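Local coordinates for oligopeptide-binding protein oppA (Lactococcus lactis, PDB 3DRF), which binds oligopeptides in a voluminous cavity that closes like a Venus fly-trap and serves their uptake by the OppABCDF ABC transporter, at residues T137-N142 with S480-F485; K503-I508 with V524-D529. All blocks are in the same frame, centred on the assembly; numbering follows the deposited sequence.

Contact 1: residues T137-N142 with S480-F485; sequences TDSLAN and SQQDLF
Beside the bound peptide, where Asp483 also packs against one of the peptide's polar side chains, one carboxylate oxygen of Asp483 is held by two hydroxyls, those of Thr137 and Ser139. Thr137 OG1 donates to Asp483 OD1 at 2.7 Å, and Ser139 OG donates to Asp483 OD1, also at 2.7 Å. The two donors come from opposite faces of the carboxylate plane, Thr137 on the anti side and 33° out of plane, Ser139 on the syn side and 29° out, so the oxygen is clamped between them. With chi1 at 165° the threonine hydroxyl lies opposite the backbone nitrogen, and Thr137 CG2 also comes to 3.3 Å from Asp483 OD1. An ST turn orients the threonine hydroxyl: Ser139 N donates to Thr137 OG1 over 3.2 Å, nearly straight, leaving that hydroxyl both donor and acceptor. Across the contact Asp483 sits in the first turn of helix 482-485, whose N-cap position is Gln481. Ser139 OG also rests against the aliphatic start of Gln482, 3.4 Å from Gln482 CB, while the amide nitrogen of that side chain bonds to Asn506. Beside the clamp, Ser486 OG bonds to both Gln482 O and Asp138 N, tying the 137-142 loop to the chain just beyond the short helix.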
# COMPACT_ATOMS: atom_id res chain seq x y z
N THR A 137 -3.12 13.46 -0.17
CA THR A 137 -1.76 13.44 0.38
C THR A 137 -1.13 14.79 0.04
O THR A 137 -1.52 15.43 -0.86
CB THR A 137 -0.95 12.28 -0.25
OG1 THR A 137 0.43 12.54 0.06
CG2 THR A 137 -1.16 12.15 -1.82
N ASP A 138 -0.15 15.22 0.83
CA ASP A 138 0.53 16.47 0.50
C ASP A 138 1.33 16.41 -0.81
O ASP A 138 1.70 17.44 -1.35
CB ASP A 138 1.42 16.92 1.65
CG ASP A 138 0.61 17.49 2.80
OD1 ASP A 138 -0.06 18.50 2.54
OD2 ASP A 138 0.64 16.92 3.91
N SER A 139 1.57 15.21 -1.35
CA SER A 139 2.26 15.16 -2.68
C SER A 139 1.43 15.87 -3.75
O SER A 139 1.96 16.52 -4.61
CB SER A 139 2.44 13.71 -3.12
OG SER A 139 3.20 12.93 -2.16
N LEU A 140 0.11 15.75 -3.68
CA LEU A 140 -0.80 16.33 -4.70
C LEU A 140 -0.94 17.86 -4.60
O LEU A 140 -1.30 18.49 -5.52
CB LEU A 140 -2.17 15.64 -4.63
CG LEU A 140 -2.11 14.16 -5.12
CD1 LEU A 140 -3.49 13.54 -4.93
CD2 LEU A 140 -1.69 14.03 -6.61
N ALA A 141 -0.57 18.43 -3.44
CA ALA A 141 -0.55 19.90 -3.24
C ALA A 141 0.49 20.64 -4.11
O ALA A 141 0.44 21.79 -4.30
CB ALA A 141 -0.35 20.22 -1.76
N ASN A 142 1.44 19.86 -4.62
CA ASN A 142 2.50 20.36 -5.50
C ASN A 142 2.10 20.55 -6.97
O ASN A 142 2.85 21.10 -7.71
CB ASN A 142 3.78 19.49 -5.33
CG ASN A 142 4.95 19.89 -6.28
OD1 ASN A 142 5.50 20.93 -6.15
ND2 ASN A 142 5.28 19.01 -7.18
N SER A 480 10.05 7.50 -1.23
CA SER A 480 9.40 8.55 -0.43
C SER A 480 8.11 8.02 0.23
O SER A 480 7.33 7.36 -0.38
CB SER A 480 9.09 9.76 -1.32
OG SER A 480 8.57 10.78 -0.45
N GLN A 481 7.96 8.36 1.49
CA GLN A 481 6.80 7.94 2.29
C GLN A 481 5.84 9.09 2.62
O GLN A 481 5.07 8.98 3.51
CB GLN A 481 7.22 7.17 3.54
CG GLN A 481 8.04 5.90 3.10
CD GLN A 481 8.34 4.97 4.27
OE1 GLN A 481 8.38 5.38 5.43
NE2 GLN A 481 8.56 3.73 3.96
N GLN A 482 5.87 10.16 1.83
CA GLN A 482 4.84 11.22 1.91
C GLN A 482 3.45 10.64 1.87
O GLN A 482 2.62 11.13 2.56
CB GLN A 482 4.96 12.22 0.72
CG GLN A 482 6.29 13.09 0.77
CD GLN A 482 6.12 14.34 1.65
OE1 GLN A 482 5.23 14.45 2.40
NE2 GLN A 482 7.06 15.24 1.56
N ASP A 483 3.22 9.61 1.05
CA ASP A 483 1.84 9.14 0.85
C ASP A 483 1.39 8.17 1.97
O ASP A 483 0.28 7.80 2.02
CB ASP A 483 1.71 8.55 -0.58
CG ASP A 483 1.81 9.64 -1.69
OD1 ASP A 483 1.84 10.78 -1.40
OD2 ASP A 483 1.81 9.19 -2.81
N LEU A 484 2.28 7.83 2.87
CA LEU A 484 1.94 7.11 4.12
C LEU A 484 1.78 8.03 5.34
O LEU A 484 0.98 7.75 6.19
CB LEU A 484 3.05 6.11 4.44
CG LEU A 484 3.32 4.98 3.42
CD1 LEU A 484 4.33 4.01 4.02
CD2 LEU A 484 2.05 4.19 3.02
N PHE A 485 2.58 9.09 5.43
CA PHE A 485 2.71 9.84 6.70
C PHE A 485 2.51 11.36 6.61
O PHE A 485 2.48 11.99 7.61
CB PHE A 485 4.07 9.55 7.31
CG PHE A 485 4.25 8.10 7.71
CD1 PHE A 485 3.42 7.49 8.64
CD2 PHE A 485 5.23 7.37 7.11
CE1 PHE A 485 3.57 6.17 8.96
CE2 PHE A 485 5.42 5.99 7.42
CZ PHE A 485 4.59 5.40 8.33

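Contact 2: residues K503-I508 with V524-D529; sequences KDLNDI and VKYQED
Lys525 NZ is gripped by two acids: it donates to Asp504 OD1 of the facing helix at 3.1 Å and to Asp529 OD2, one turn later on its own helix, at 2.8 Å. On each aspartate it meets the syn lone pair, and the three residues form a salt-bridge network. The lysine chain runs extended from CG to CE and bends only at its last torsion (chi4 -64°), swinging the ammonium between the two acids. Asp504 OD2 comes to 2.5 Å from Asp529 OD2, a distance consistent with one of the acids being protonated; Glu500 lies near Asp529 as well, which would tend to favour protonation in this acidic cluster. The carboxylates of Asp504 and Asp529 are nearly coplanar, their planes 22° apart. Next to this polar cluster lies Tyr526, whose ring leaves the helix anti to the backbone nitrogen and reaches across helix 503-508. Ile508 CD1 presses on the root of the tyrosine, 3.5 Å from Tyr526 CB, and Leu505 CD2 touches farther out, 3.6 Å from Tyr526 CE1. Asp504 CB meets the ring at its edge, 4.1 Å from Tyr526 CD1, so the acid's methylene belongs to the apolar layer while its oxygens serve the network. Tyr526 OH bonds to Gln481. The segment axes approach to 9.3 Å at 159°, the geometry of a nearly antiparallel helical hairpin, here made of helices 499-508 and 516-533.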
# COMPACT_ATOMS: atom_id res chain seq x y z
N LYS A 503 9.22 18.06 8.29
CA LYS A 503 10.41 18.60 7.65
C LYS A 503 11.32 17.50 7.08
O LYS A 503 11.92 17.67 6.02
CB LYS A 503 11.18 19.49 8.61
CG LYS A 503 10.45 20.79 8.94
CD LYS A 503 11.39 21.73 9.66
CE LYS A 503 10.70 23.00 10.11
NZ LYS A 503 10.18 22.86 11.50
N ASP A 504 11.44 16.32 7.79
CA ASP A 504 12.18 15.19 7.25
C ASP A 504 11.60 14.76 5.90
O ASP A 504 12.35 14.46 4.97
CB ASP A 504 12.17 14.02 8.23
CG ASP A 504 13.07 14.25 9.42
OD1 ASP A 504 13.85 15.22 9.40
OD2 ASP A 504 13.00 13.46 10.39
N LEU A 505 10.30 14.51 5.88
CA LEU A 505 9.59 14.02 4.67
C LEU A 505 9.81 15.01 3.50
O LEU A 505 10.16 14.60 2.42
CB LEU A 505 8.08 13.90 4.91
CG LEU A 505 7.70 12.66 5.80
CD1 LEU A 505 6.26 12.82 6.24
CD2 LEU A 505 7.90 11.30 5.12
N ASN A 506 9.67 16.29 3.80
CA ASN A 506 9.84 17.33 2.76
C ASN A 506 11.32 17.40 2.31
O ASN A 506 11.56 17.55 1.15
CB ASN A 506 9.34 18.70 3.28
CG ASN A 506 7.83 18.73 3.51
OD1 ASN A 506 7.10 17.88 3.10
ND2 ASN A 506 7.42 19.75 4.18
N ASP A 507 12.25 17.29 3.25
CA ASP A 507 13.70 17.37 2.90
C ASP A 507 14.09 16.27 1.89
O ASP A 507 14.83 16.52 0.99
CB ASP A 507 14.54 17.35 4.19
CG ASP A 507 15.93 17.90 3.97
OD1 ASP A 507 16.08 18.86 3.24
OD2 ASP A 507 16.83 17.40 4.57
N ILE A 508 13.55 15.06 2.08
CA ILE A 508 13.80 13.92 1.18
C ILE A 508 13.44 14.24 -0.28
O ILE A 508 14.07 13.79 -1.20
CB ILE A 508 13.06 12.68 1.73
CG1 ILE A 508 13.87 12.09 2.92
CG2 ILE A 508 12.79 11.64 0.61
CD1 ILE A 508 13.02 11.11 3.82
N VAL A 524 18.37 8.86 5.87
CA VAL A 524 18.90 8.31 7.14
C VAL A 524 18.28 9.07 8.34
O VAL A 524 17.89 8.48 9.29
CB VAL A 524 20.46 8.40 7.18
CG1 VAL A 524 20.98 8.16 8.62
CG2 VAL A 524 21.06 7.37 6.24
N LYS A 525 18.26 10.38 8.25
CA LYS A 525 17.70 11.23 9.34
C LYS A 525 16.23 10.89 9.61
O LYS A 525 15.86 10.72 10.73
CB LYS A 525 17.92 12.72 9.07
CG LYS A 525 17.39 13.60 10.23
CD LYS A 525 17.62 15.09 9.95
CE LYS A 525 17.37 15.97 11.17
NZ LYS A 525 15.93 15.92 11.61
N TYR A 526 15.46 10.77 8.55
CA TYR A 526 14.07 10.33 8.63
C TYR A 526 13.91 8.97 9.34
O TYR A 526 13.09 8.81 10.18
CB TYR A 526 13.53 10.22 7.20
CG TYR A 526 12.16 9.56 7.10
CD1 TYR A 526 11.02 10.14 7.67
CD2 TYR A 526 12.01 8.34 6.43
CE1 TYR A 526 9.76 9.49 7.55
CE2 TYR A 526 10.79 7.72 6.32
CZ TYR A 526 9.68 8.29 6.91
OH TYR A 526 8.42 7.67 6.82
N GLN A 527 14.72 8.01 8.93
CA GLN A 527 14.66 6.68 9.56
C GLN A 527 15.00 6.72 11.07
O GLN A 527 14.35 6.14 11.87
CB GLN A 527 15.60 5.70 8.83
CG GLN A 527 15.13 5.31 7.37
CD GLN A 527 16.23 4.57 6.58
OE1 GLN A 527 16.48 3.42 6.79
NE2 GLN A 527 16.82 5.25 5.69
N GLU A 528 16.05 7.46 11.42
CA GLU A 528 16.44 7.62 12.81
C GLU A 528 15.36 8.37 13.58
O GLU A 528 15.02 7.99 14.64
CB GLU A 528 17.73 8.47 12.89
CG GLU A 528 19.05 7.79 12.40
CD GLU A 528 20.20 8.78 12.26
OE1 GLU A 528 19.99 9.98 12.17
OE2 GLU A 528 21.29 8.27 12.24
N ASP A 529 14.81 9.44 13.00
CA ASP A 529 13.84 10.27 13.73
C ASP A 529 12.50 9.51 13.95
O ASP A 529 11.93 9.61 14.97
CB ASP A 529 13.56 11.62 13.01
CG ASP A 529 14.75 12.56 13.06
OD1 ASP A 529 15.68 12.36 13.82
OD2 ASP A 529 14.67 13.51 12.29

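Contact 1 and contact 2 have centres about 13 Å apart, on the same side of the chain's centre, and follow one another along the chain: helix 482-485 closes the first and helix 499-508 opens the second. They meet directly, through two probable hydrogen bonds between polar side chains, one to each helix of the hairpin, while Phe485 packs on Tyr526. The short helix 482-485 thus lies between the 137-142 loop, far earlier in sequence, and the hairpin of helices 499-508 and 516-533. Contact 1 touches the bound peptide through Asp483 and Leu484, so this helix connects the peptide's surroundings with the hairpin.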